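Local atomic coordinates of molybdopterin biosynthesis Mog protein (Mycobacterium tuberculosis, PDB entry 2G4R), a protein that probably binds molybdopterin and takes part in the biosynthesis of the molybdenum cofactor. Residues Asp23-Trp31 with Pro132-Ala143. Sequence-based numbering, arbitrary orientation.
Sequences DCGPIIAGW and PGGVRDGLGVLA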
loop_
_atom_site.group_PDB
_atom_site.type_symbol
_atom_site.label_atom_id
_atom_site.label_comp_id
_atom_site.label_asym_id
_atom_site.label_seq_id
_atom_site.Cartn_x
_atom_site.Cartn_y
_atom_site.Cartn_z
ATOM N N ASP A 23 -10.972 0.041 8.087
ATOM C CA ASP A 23 -12.048 -0.579 8.883
ATOM C C ASP A 23 -13.156 -1.169 8.019
ATOM O O ASP A 23 -13.885 -2.054 8.490
ATOM C CB ASP A 23 -12.627 0.311 9.976
ATOM C CG ASP A 23 -12.794 1.727 9.557
ATOM O OD1 ASP A 23 -12.807 2.033 8.337
ATOM O OD2 ASP A 23 -12.872 2.546 10.484
ATOM N N CYS A 24 -13.231 -0.768 6.744
ATOM C CA CYS A 24 -14.265 -1.268 5.871
ATOM C C CYS A 24 -14.056 -2.692 5.344
ATOM O O CYS A 24 -14.983 -3.472 5.281
ATOM C CB CYS A 24 -14.473 -0.290 4.711
ATOM S SG CYS A 24 -15.189 1.293 5.217
ATOM N N GLY A 25 -12.838 -2.997 4.910
ATOM C CA GLY A 25 -12.481 -4.317 4.454
ATOM C C GLY A 25 -12.837 -5.491 5.369
ATOM O O GLY A 25 -13.422 -6.447 4.912
ATOM N N PRO A 26 -12.453 -5.428 6.658
ATOM C CA PRO A 26 -12.895 -6.467 7.610
ATOM C C PRO A 26 -14.434 -6.638 7.713
ATOM O O PRO A 26 -14.906 -7.768 7.804
ATOM C CB PRO A 26 -12.298 -6.010 8.940
ATOM C CG PRO A 26 -11.148 -5.028 8.549
ATOM C CD PRO A 26 -11.558 -4.424 7.271
ATOM N N ILE A 27 -15.185 -5.547 7.668
ATOM C CA ILE A 27 -16.630 -5.644 7.655
ATOM C C ILE A 27 -17.108 -6.487 6.452
ATOM O O ILE A 27 -17.927 -7.407 6.594
ATOM C CB ILE A 27 -17.350 -4.263 7.692
ATOM C CG1 ILE A 27 -16.988 -3.496 8.976
ATOM C CG2 ILE A 27 -18.868 -4.517 7.562
ATOM C CD1 ILE A 27 -17.328 -2.042 8.949
ATOM N N ILE A 28 -16.568 -6.177 5.276
ATOM C CA ILE A 28 -16.955 -6.885 4.061
ATOM C C ILE A 28 -16.528 -8.365 4.146
ATOM O O ILE A 28 -17.293 -9.266 3.799
ATOM C CB ILE A 28 -16.376 -6.203 2.776
ATOM C CG1 ILE A 28 -16.834 -4.740 2.691
ATOM C CG2 ILE A 28 -16.814 -6.969 1.490
ATOM C CD1 ILE A 28 -16.080 -3.950 1.667
ATOM N N ALA A 29 -15.320 -8.610 4.647
ATOM C CA ALA A 29 -14.809 -9.991 4.777
ATOM C C ALA A 29 -15.689 -10.841 5.680
ATOM O O ALA A 29 -15.927 -11.995 5.407
ATOM C CB ALA A 29 -13.407 -9.966 5.270
ATOM N N GLY A 30 -16.187 -10.269 6.753
ATOM C CA GLY A 30 -17.027 -10.996 7.692
ATOM C C GLY A 30 -18.384 -11.289 7.100
ATOM O O GLY A 30 -18.916 -12.387 7.247
ATOM N N TRP A 31 -18.951 -10.297 6.421
ATOM C CA TRP A 31 -20.246 -10.481 5.774
ATOM C C TRP A 31 -20.149 -11.564 4.675
ATOM O O TRP A 31 -21.053 -12.407 4.514
ATOM C CB TRP A 31 -20.748 -9.148 5.239
ATOM C CG TRP A 31 -22.068 -9.162 4.519
ATOM C CD1 TRP A 31 -23.282 -8.806 5.017
ATOM C CD2 TRP A 31 -22.272 -9.481 3.146
ATOM N NE1 TRP A 31 -24.244 -8.919 4.046
ATOM C CE2 TRP A 31 -23.647 -9.321 2.881
ATOM C CE3 TRP A 31 -21.428 -9.870 2.108
ATOM C CZ2 TRP A 31 -24.194 -9.564 1.632
ATOM C CZ3 TRP A 31 -21.986 -10.127 0.844
ATOM C CH2 TRP A 31 -23.347 -9.955 0.626
ATOM N N PRO A 132 -17.690 2.685 7.432
ATOM C CA PRO A 132 -18.188 1.452 8.026
ATOM C C PRO A 132 -19.708 1.329 8.046
ATOM O O PRO A 132 -20.242 0.305 7.622
ATOM C CB PRO A 132 -17.562 1.456 9.431
ATOM C CG PRO A 132 -17.187 2.864 9.692
ATOM C CD PRO A 132 -16.766 3.368 8.350
ATOM N N GLY A 133 -20.425 2.377 8.420
ATOM C CA GLY A 133 -21.901 2.317 8.379
ATOM C C GLY A 133 -22.530 2.218 6.983
ATOM O O GLY A 133 -23.549 1.544 6.796
ATOM N N GLY A 134 -21.984 2.968 6.034
ATOM C CA GLY A 134 -22.424 2.925 4.623
ATOM C C GLY A 134 -22.188 1.576 4.004
ATOM O O GLY A 134 -23.037 1.045 3.277
ATOM N N VAL A 135 -21.047 0.986 4.354
ATOM C CA VAL A 135 -20.720 -0.393 3.956
ATOM C C VAL A 135 -21.736 -1.422 4.532
ATOM O O VAL A 135 -22.318 -2.225 3.785
ATOM C CB VAL A 135 -19.280 -0.694 4.358
ATOM C CG1 VAL A 135 -18.956 -2.156 4.330
ATOM C CG2 VAL A 135 -18.273 0.103 3.468
ATOM N N ARG A 136 -21.989 -1.372 5.835
ATOM C CA ARG A 136 -22.908 -2.321 6.476
ATOM C C ARG A 136 -24.324 -2.193 5.921
ATOM O O ARG A 136 -24.988 -3.195 5.660
ATOM C CB ARG A 136 -22.871 -2.159 8.026
ATOM C CG ARG A 136 -22.743 -3.446 8.810
ATOM C CD ARG A 136 -22.641 -3.219 10.352
ATOM N NE ARG A 136 -21.313 -3.492 10.915
ATOM C CZ ARG A 136 -20.427 -2.574 11.279
ATOM N NH1 ARG A 136 -20.676 -1.272 11.093
ATOM N NH2 ARG A 136 -19.264 -2.960 11.799
ATOM N N ASP A 137 -24.806 -0.968 5.764
ATOM C CA ASP A 137 -26.126 -0.672 5.151
ATOM C C ASP A 137 -26.225 -1.191 3.703
ATOM O O ASP A 137 -27.219 -1.797 3.303
ATOM C CB ASP A 137 -26.415 0.840 5.133
ATOM C CG ASP A 137 -26.796 1.432 6.517
ATOM O OD1 ASP A 137 -27.211 0.680 7.429
ATOM O OD2 ASP A 137 -26.680 2.703 6.669
ATOM N N GLY A 138 -25.197 -0.924 2.907
ATOM C CA GLY A 138 -25.178 -1.391 1.526
ATOM C C GLY A 138 -25.076 -2.921 1.415
ATOM O O GLY A 138 -25.703 -3.514 0.535
ATOM N N LEU A 139 -24.313 -3.572 2.302
ATOM C CA LEU A 139 -24.267 -5.059 2.322
ATOM C C LEU A 139 -25.645 -5.637 2.708
ATOM O O LEU A 139 -26.046 -6.676 2.214
ATOM C CB LEU A 139 -23.167 -5.569 3.252
ATOM C CG LEU A 139 -21.736 -5.227 2.875
ATOM C CD1 LEU A 139 -20.812 -5.574 4.036
ATOM C CD2 LEU A 139 -21.375 -5.925 1.578
ATOM N N GLY A 140 -26.386 -4.908 3.535
ATOM C CA GLY A 140 -27.751 -5.308 3.886
ATOM C C GLY A 140 -28.680 -5.287 2.676
ATOM O O GLY A 140 -29.556 -6.166 2.498
ATOM N N VAL A 141 -28.497 -4.300 1.820
ATOM C CA VAL A 141 -29.241 -4.219 0.582
ATOM C C VAL A 141 -28.855 -5.381 -0.296
ATOM O O VAL A 141 -29.720 -6.083 -0.801
ATOM C CB VAL A 141 -28.974 -2.905 -0.152
ATOM C CG1 VAL A 141 -29.489 -2.972 -1.573
ATOM C CG2 VAL A 141 -29.593 -1.815 0.574
ATOM N N LEU A 142 -27.540 -5.604 -0.457
ATOM C CA LEU A 142 -27.034 -6.671 -1.302
ATOM C C LEU A 142 -27.517 -8.039 -0.838
ATOM O O LEU A 142 -27.769 -8.899 -1.656
ATOM C CB LEU A 142 -25.499 -6.688 -1.356
ATOM C CG LEU A 142 -24.802 -7.774 -2.195
ATOM C CD1 LEU A 142 -25.139 -7.635 -3.679
ATOM C CD2 LEU A 142 -23.281 -7.701 -2.038
ATOM N N ALA A 143 -27.654 -8.231 0.473
ATOM C CA ALA A 143 -28.063 -9.523 1.014
ATOM C C ALA A 143 -29.454 -9.949 0.518
ATOM O O ALA A 143 -29.709 -11.113 0.344
ATOM C CB ALA A 143 -28.008 -9.531 2.570
#
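Ile27 is the knob of this helix pair, fitting into a hole on helix 132-143 made by Pro132, Val135, Arg136 and Leu139. Its CD1 presses on Pro132 CB at 3.5 Å and lies under one face of the Arg136 guanidinium, while CG2, anti to the backbone N, dips between Val135 CG1 and Leu139 CD1. The helices run nearly parallel, their axes 9.5 Å apart and crossing at -21°. Beside the knob, the two Val135 methyls part: CG1 meets Ile28 CG1 at 3.7 Å, and CG2 meets Cys24 SG. Toward the C-terminal ends the indole of Trp31, swung out with chi1 179°, lies over Leu139, whose CB forms a CH-pi contact 3.6 Å from the five-membered ring centroid. The six-membered ring reaches on to Leu142, with CH2 3.5 Å from Leu142 CD2, and Ala143 sits at the indole edge. Ile28, Val135, Leu139 and Leu142 also touch the central strands 65-69 and 123-128, so both helices cover the same side of the alpha/beta sheet; His35 stacks on Trp31. The exposed, charged Arg136 side chain crosses Ile27 at about a right angle, but the contacts are chiefly apolar and the pairing depends on shape fit.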